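NADP-dependent 2-hydroxyacid dehydrogenase (Rhizobium etli, PDB 4XCV) probably catalyses the reversible, NADP(H)-dependent interconversion of 2-hydroxyacids and 2-oxoacids, and binds NADPH. Local coordinates at residues 110-114 and 254-258; 137-141 and 162-166; 113-119 and 276-280. One frame throughout, in Å; residues are numbered along the deposited sequence.

All three contacts belong to the coenzyme-binding domain, built round a seven-stranded parallel sheet. Interactions 1 and 3 are close neighbours, their centres about 5 Å apart: they share M113 and H114 of helix 100-116, and set that helix and the start of helix 118-126 against the adjacent strands 255-258 and 278-280 at one margin of the sheet. Interaction 2, whose centre is about 14 Å from that of interaction 1 and 16 Å from that of interaction 3, lies near strands 142-146 and 165-169 and is nested in sequence inside the loops closed by both. F164 links it to C111, L112 and L115, so helix 100-116 spans all three, and each also touches the second subunit.

Interaction 1 (110-114 and 254-258); sequences QCLMH and GGASL
G255, at the near end of the segment, comes close to the imidazole of H114 at CE1, where helix 100-116 packs on the seven-stranded parallel sheet of the Rossmann-type coenzyme-binding domain. Helix and strand run nearly antiparallel, at 160° between their directions, and their axes come within 9.3 Å. The nearest approach of this first pair is H114 CE1 to G255 C at 4.1 Å. With no side chain on G255, the ring can come this near; a beta carbon there would be pressed against CE1. The backbone of the glycine meanwhile pairs with F230 of the neighbouring strand 229-232.

At A256 the side chain turns away from the helix and the peptide does the touching. Its carbonyl O lies at the edge of the imidazole, close to the ring plane, 3.4 Å from H114 NE2. That same oxygen accepts the backbone amide of F279 on the next strand.

S257 carries the contact. Its OG lies anti to the carbonyl carbon and beside its own backbone N (chi1 -65°), which swings the hydroxyl towards the helix between two side chains one turn apart. H114 NE2 donates to S257 OG over 2.8 Å, nearly in the ring plane though bent, with 140° at the hydrogen. The hydroxyl in turn donates a hydrogen bond to Q110 OE1, so OG accepts from the imidazole and donates to the amide, and these two bonds fix where the hydroxyl points. Q110 reaches it by bending at chi2, which lays its CG alongside S257 CB at 3.8 Å. The far end of the amide, Q110 NE2, makes a weak hydrogen bond to a glycol molecule probably left from crystallisation. S257 OG meets Q110 OE1 at 2.6 Å, coming from above the carbonyl plane.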
# COMPACT_ATOMS: atom_id res chain seq x y z
N GLN A 110 -2.83 -3.70 -3.31
CA GLN A 110 -4.11 -3.92 -3.96
C GLN A 110 -5.25 -3.53 -3.07
O GLN A 110 -6.20 -2.88 -3.49
CB GLN A 110 -4.27 -5.37 -4.40
CG GLN A 110 -3.23 -5.81 -5.45
CD GLN A 110 -3.33 -5.12 -6.78
OE1 GLN A 110 -4.32 -4.56 -7.19
NE2 GLN A 110 -2.16 -5.10 -7.50
N CYS A 111 -5.20 -3.91 -1.80
CA CYS A 111 -6.27 -3.50 -0.87
C CYS A 111 -6.36 -2.01 -0.73
O CYS A 111 -7.48 -1.47 -0.70
CB CYS A 111 -6.06 -4.16 0.52
SG CYS A 111 -6.35 -5.95 0.54
N LEU A 112 -5.22 -1.33 -0.66
CA LEU A 112 -5.24 0.14 -0.61
C LEU A 112 -5.78 0.76 -1.89
O LEU A 112 -6.56 1.73 -1.83
CB LEU A 112 -3.87 0.70 -0.24
CG LEU A 112 -3.35 0.40 1.15
CD1 LEU A 112 -1.88 0.79 1.28
CD2 LEU A 112 -4.16 1.14 2.21
N MET A 113 -5.41 0.22 -3.05
CA MET A 113 -5.90 0.79 -4.30
C MET A 113 -7.42 0.66 -4.40
O MET A 113 -8.10 1.55 -4.93
CB MET A 113 -5.19 0.16 -5.52
CG MET A 113 -3.76 0.64 -5.65
SD MET A 113 -2.93 0.18 -7.17
CE MET A 113 -3.17 -1.59 -7.17
N HIS A 114 -7.97 -0.42 -3.91
CA HIS A 114 -9.43 -0.57 -3.86
C HIS A 114 -10.05 0.32 -2.80
O HIS A 114 -11.08 0.98 -3.06
CB HIS A 114 -9.83 -2.01 -3.66
CG HIS A 114 -9.68 -2.80 -4.91
ND1 HIS A 114 -10.53 -2.65 -5.98
CD2 HIS A 114 -8.72 -3.67 -5.28
CE1 HIS A 114 -10.11 -3.45 -6.95
NE2 HIS A 114 -9.03 -4.08 -6.55
N GLY A 254 -17.56 -5.11 -6.85
CA GLY A 254 -17.17 -3.74 -7.18
C GLY A 254 -15.86 -3.67 -7.96
O GLY A 254 -15.64 -2.68 -8.67
N GLY A 255 -15.06 -4.72 -7.92
CA GLY A 255 -13.81 -4.76 -8.62
C GLY A 255 -13.05 -6.00 -8.21
O GLY A 255 -13.54 -6.88 -7.47
N ALA A 256 -11.83 -6.08 -8.73
CA ALA A 256 -10.97 -7.24 -8.47
C ALA A 256 -9.53 -6.88 -8.67
O ALA A 256 -9.19 -5.94 -9.37
CB ALA A 256 -11.35 -8.42 -9.37
N SER A 257 -8.65 -7.66 -8.05
CA SER A 257 -7.23 -7.64 -8.37
C SER A 257 -6.78 -9.07 -8.52
O SER A 257 -6.99 -9.90 -7.63
CB SER A 257 -6.39 -7.00 -7.26
OG SER A 257 -6.73 -5.62 -7.14
N LEU A 258 -6.12 -9.36 -9.65
CA LEU A 258 -5.73 -10.72 -9.98
C LEU A 258 -4.31 -10.80 -10.42
O LEU A 258 -3.91 -10.08 -11.33
CB LEU A 258 -6.64 -11.24 -11.10
CG LEU A 258 -8.14 -11.22 -10.84
CD1 LEU A 258 -8.95 -11.48 -12.10
CD2 LEU A 258 -8.59 -12.20 -9.77

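Interaction 2 (137-141 and 162-166); sequences EAAEV and MGFNV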
# COMPACT_ATOMS: atom_id res chain seq x y z
N GLU A 137 -12.00 5.22 5.84
CA GLU A 137 -10.72 4.76 6.43
C GLU A 137 -10.69 3.22 6.46
O GLU A 137 -11.74 2.54 6.43
CB GLU A 137 -10.45 5.35 7.80
CG GLU A 137 -11.27 4.86 8.94
CD GLU A 137 -10.74 5.51 10.23
OE1 GLU A 137 -9.67 5.13 10.74
OE2 GLU A 137 -11.40 6.46 10.75
N ALA A 138 -9.48 2.67 6.45
CA ALA A 138 -9.28 1.25 6.41
C ALA A 138 -10.04 0.53 7.51
O ALA A 138 -10.54 -0.56 7.26
CB ALA A 138 -7.81 0.92 6.49
N ALA A 139 -10.12 1.14 8.70
CA ALA A 139 -10.81 0.47 9.82
C ALA A 139 -12.28 0.18 9.57
O ALA A 139 -12.87 -0.68 10.23
CB ALA A 139 -10.63 1.27 11.09
N GLU A 140 -12.88 0.87 8.62
CA GLU A 140 -14.28 0.64 8.28
C GLU A 140 -14.49 -0.53 7.34
O GLU A 140 -15.62 -0.89 7.05
CB GLU A 140 -14.90 1.92 7.69
CG GLU A 140 -15.02 3.06 8.69
CD GLU A 140 -15.82 2.68 9.91
OE1 GLU A 140 -16.87 2.03 9.75
OE2 GLU A 140 -15.40 3.00 11.05
N VAL A 141 -13.41 -1.12 6.83
CA VAL A 141 -13.46 -2.13 5.79
C VAL A 141 -12.87 -3.43 6.33
O VAL A 141 -11.79 -3.42 6.98
CB VAL A 141 -12.68 -1.65 4.56
CG1 VAL A 141 -12.55 -2.77 3.53
CG2 VAL A 141 -13.36 -0.42 3.99
N MET A 162 -1.82 -1.39 8.75
CA MET A 162 -2.34 -0.31 7.95
C MET A 162 -3.70 0.19 8.41
O MET A 162 -4.09 1.27 7.99
CB MET A 162 -2.39 -0.74 6.47
CG MET A 162 -1.02 -0.89 5.81
SD MET A 162 0.08 0.53 6.04
CE MET A 162 -0.91 1.84 5.30
N GLY A 163 -4.42 -0.58 9.20
CA GLY A 163 -5.63 -0.11 9.83
C GLY A 163 -6.87 -0.90 9.45
O GLY A 163 -7.93 -0.64 9.99
N PHE A 164 -6.77 -1.84 8.51
CA PHE A 164 -7.96 -2.61 8.13
C PHE A 164 -8.46 -3.45 9.28
O PHE A 164 -7.68 -3.91 10.11
CB PHE A 164 -7.63 -3.55 6.97
CG PHE A 164 -7.44 -2.86 5.66
CD1 PHE A 164 -8.54 -2.46 4.90
CD2 PHE A 164 -6.16 -2.61 5.17
CE1 PHE A 164 -8.38 -1.87 3.68
CE2 PHE A 164 -5.98 -1.97 3.96
CZ PHE A 164 -7.10 -1.61 3.21
N ASN A 165 -9.76 -3.68 9.30
CA ASN A 165 -10.28 -4.80 10.11
C ASN A 165 -9.96 -6.05 9.28
O ASN A 165 -10.13 -6.03 8.08
CB ASN A 165 -11.79 -4.65 10.34
CG ASN A 165 -12.31 -5.68 11.29
OD1 ASN A 165 -11.78 -5.84 12.38
ND2 ASN A 165 -13.30 -6.41 10.87
N VAL A 166 -9.43 -7.09 9.91
CA VAL A 166 -9.05 -8.29 9.20
C VAL A 166 -9.64 -9.50 9.89
O VAL A 166 -9.60 -9.60 11.09
CB VAL A 166 -7.51 -8.42 9.13
CG1 VAL A 166 -7.12 -9.65 8.32
CG2 VAL A 166 -6.87 -7.15 8.55
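The short 3-10 turn 138-140 rests on the backbone that leaves helix 150-162, bringing A138 CA to 4.4 Å from F164 CA. Two carbonyls fill the seam: A138 O receives F164 CA in an almost straight CA-H...O contact of 3.4 Å, and G163 O faces A139 CA. At the next residue, N165 N donates to V141 O over 3.1 Å, in a bond bent to 135° at the hydrogen.

Among the side chains, the methyl of A138 sits squarely over the F164 ring, its CB 3.8 Å from the centroid and only 10° off the ring normal, a clear CH-pi contact. F164 CG is anti to the carbonyl carbon (chi1 -73°), which places the ring beneath that methyl while V141 O lies at its edge. V141 adds its CB, 4.2 Å from F164 CD1.

Here the chain enters and completes a Rossmann beta-alpha-beta crossover: strand 142-146 follows V141, helix 150-162 crosses over, and strand 165-169 returns parallel to the first. A Schellman motif ends the helix at G163, whose positive phi would jam a beta carbon against the carbonyl O of M162. The parallel pairing continues from N165 to V143, and N165 ND2 is bonded to T142 OG1. L115 of helix 100-116 packs on both A138 and V141, while the amide of A138 donates to E105 of the second subunit.

Interaction 3 (113-119 and 276-280); sequences MHLRGQY and ENVFI
The ring of F279 has M113 CE over one face, a CH-pi contact 4.3 Å from the centroid, and its own edge turned to the face of H114. This aromatic centre joins helix 100-116 and the start of helix 118-126 to strand 278-280, an outermost strand of the Rossmann-type sheet. M113 gets there by folding back at chi3 (-54°), which also brings its sulfur obliquely towards the ring, 4.8 Å from the centroid: a Met-aromatic contact. The pair with H114 is an offset edge-to-face one, planes at 84°, with centroids 5.2 Å apart. At the edge of the imidazole, H114 CE1 looks towards N277 O. Q118 CB and the backbone N of Y119 close round the far end of the phenylalanine, at CZ.

Y119 extends the contact outwards over the turn before the strand. Its ring, with CG anti to the backbone N (chi1 166°), lies against the peptide between E276 and N277; N277 N stands 3.4 Å above the ring plane, towards the rim. A serine here would remove the ring and would probably leave this peptide and the E276 side chain without their cover, setting the turn freer to move.

The second subunit holds the same region: its E105 forms a salt bridge with R116, and its Q125 bonds V278 O and I280 N, along the strand's edge. At the outer rim Y119 and E276 run side by side in the same direction, and Y119 OH lies 3.1 Å from E276 CG.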
# COMPACT_ATOMS: atom_id res chain seq x y z
N MET A 113 -5.41 0.22 -3.05
CA MET A 113 -5.90 0.79 -4.30
C MET A 113 -7.42 0.66 -4.40
O MET A 113 -8.10 1.55 -4.93
CB MET A 113 -5.19 0.16 -5.52
CG MET A 113 -3.76 0.64 -5.65
SD MET A 113 -2.93 0.18 -7.17
CE MET A 113 -3.17 -1.59 -7.17
N HIS A 114 -7.97 -0.42 -3.91
CA HIS A 114 -9.43 -0.57 -3.86
C HIS A 114 -10.05 0.32 -2.80
O HIS A 114 -11.08 0.98 -3.06
CB HIS A 114 -9.83 -2.01 -3.66
CG HIS A 114 -9.68 -2.80 -4.91
ND1 HIS A 114 -10.53 -2.65 -5.98
CD2 HIS A 114 -8.72 -3.67 -5.28
CE1 HIS A 114 -10.11 -3.45 -6.95
NE2 HIS A 114 -9.03 -4.08 -6.55
N LEU A 115 -9.44 0.42 -1.64
CA LEU A 115 -9.95 1.29 -0.59
C LEU A 115 -10.00 2.74 -1.05
O LEU A 115 -11.00 3.45 -0.78
CB LEU A 115 -9.04 1.20 0.64
CG LEU A 115 -9.46 2.05 1.84
CD1 LEU A 115 -10.68 1.53 2.54
CD2 LEU A 115 -8.31 2.19 2.83
N ARG A 116 -8.95 3.18 -1.74
CA ARG A 116 -8.74 4.59 -2.01
C ARG A 116 -9.30 5.04 -3.35
O ARG A 116 -9.36 6.26 -3.59
CB ARG A 116 -7.26 4.95 -1.84
CG ARG A 116 -6.77 4.69 -0.43
CD ARG A 116 -7.58 5.42 0.63
NE ARG A 116 -7.49 6.86 0.45
CZ ARG A 116 -6.78 7.74 1.14
NH1 ARG A 116 -6.24 7.42 2.30
NH2 ARG A 116 -6.67 8.96 0.71
N GLY A 117 -9.73 4.12 -4.20
CA GLY A 117 -10.25 4.49 -5.48
C GLY A 117 -9.24 4.79 -6.54
O GLY A 117 -9.43 5.71 -7.35
N GLN A 118 -8.17 4.01 -6.60
CA GLN A 118 -7.17 4.22 -7.61
C GLN A 118 -7.73 4.15 -9.02
O GLN A 118 -7.29 4.88 -9.88
CB GLN A 118 -6.06 3.22 -7.43
CG GLN A 118 -4.89 3.35 -8.39
CD GLN A 118 -4.19 4.64 -8.30
OE1 GLN A 118 -4.17 5.24 -7.22
NE2 GLN A 118 -3.58 5.05 -9.38
N TYR A 119 -8.66 3.25 -9.27
CA TYR A 119 -9.24 3.15 -10.61
C TYR A 119 -9.86 4.48 -11.02
O TYR A 119 -9.65 5.01 -12.15
CB TYR A 119 -10.33 2.08 -10.68
CG TYR A 119 -11.16 2.20 -11.95
CD1 TYR A 119 -10.66 1.76 -13.12
CD2 TYR A 119 -12.41 2.80 -11.93
CE1 TYR A 119 -11.41 1.86 -14.32
CE2 TYR A 119 -13.16 2.91 -13.08
CZ TYR A 119 -12.66 2.45 -14.26
OH TYR A 119 -13.47 2.62 -15.39
N GLU A 276 -13.83 -2.44 -15.74
CA GLU A 276 -13.66 -1.34 -14.83
C GLU A 276 -13.34 -1.87 -13.43
O GLU A 276 -13.95 -2.82 -12.94
CB GLU A 276 -14.95 -0.48 -14.78
CG GLU A 276 -15.27 0.16 -16.12
CD GLU A 276 -16.24 -0.65 -16.96
OE1 GLU A 276 -16.20 -1.92 -16.95
OE2 GLU A 276 -17.07 0.01 -17.68
N ASN A 277 -12.40 -1.20 -12.77
CA ASN A 277 -12.06 -1.54 -11.37
C ASN A 277 -11.38 -2.91 -11.23
O ASN A 277 -11.45 -3.50 -10.15
CB ASN A 277 -13.30 -1.52 -10.43
CG ASN A 277 -13.99 -0.18 -10.37
OD1 ASN A 277 -15.19 -0.05 -10.61
ND2 ASN A 277 -13.23 0.81 -10.01
N VAL A 278 -10.77 -3.40 -12.29
CA VAL A 278 -10.05 -4.67 -12.25
C VAL A 278 -8.59 -4.37 -12.53
O VAL A 278 -8.27 -3.70 -13.52
CB VAL A 278 -10.61 -5.68 -13.23
CG1 VAL A 278 -9.70 -6.89 -13.30
CG2 VAL A 278 -12.01 -6.06 -12.78
N PHE A 279 -7.70 -4.84 -11.65
CA PHE A 279 -6.27 -4.70 -11.76
C PHE A 279 -5.68 -6.06 -12.03
O PHE A 279 -5.96 -7.03 -11.34
CB PHE A 279 -5.68 -4.15 -10.44
CG PHE A 279 -6.16 -2.79 -10.08
CD1 PHE A 279 -7.32 -2.63 -9.38
CD2 PHE A 279 -5.43 -1.66 -10.39
CE1 PHE A 279 -7.77 -1.37 -9.04
CE2 PHE A 279 -5.86 -0.38 -10.01
CZ PHE A 279 -7.03 -0.25 -9.34
N ILE A 280 -4.85 -6.11 -13.09
CA ILE A 280 -4.20 -7.37 -13.51
C ILE A 280 -2.72 -7.20 -13.34
O ILE A 280 -2.13 -6.24 -13.82
CB ILE A 280 -4.48 -7.67 -14.96
CG1 ILE A 280 -5.88 -8.23 -15.06
CG2 ILE A 280 -3.46 -8.66 -15.53
CD1 ILE A 280 -6.34 -8.35 -16.48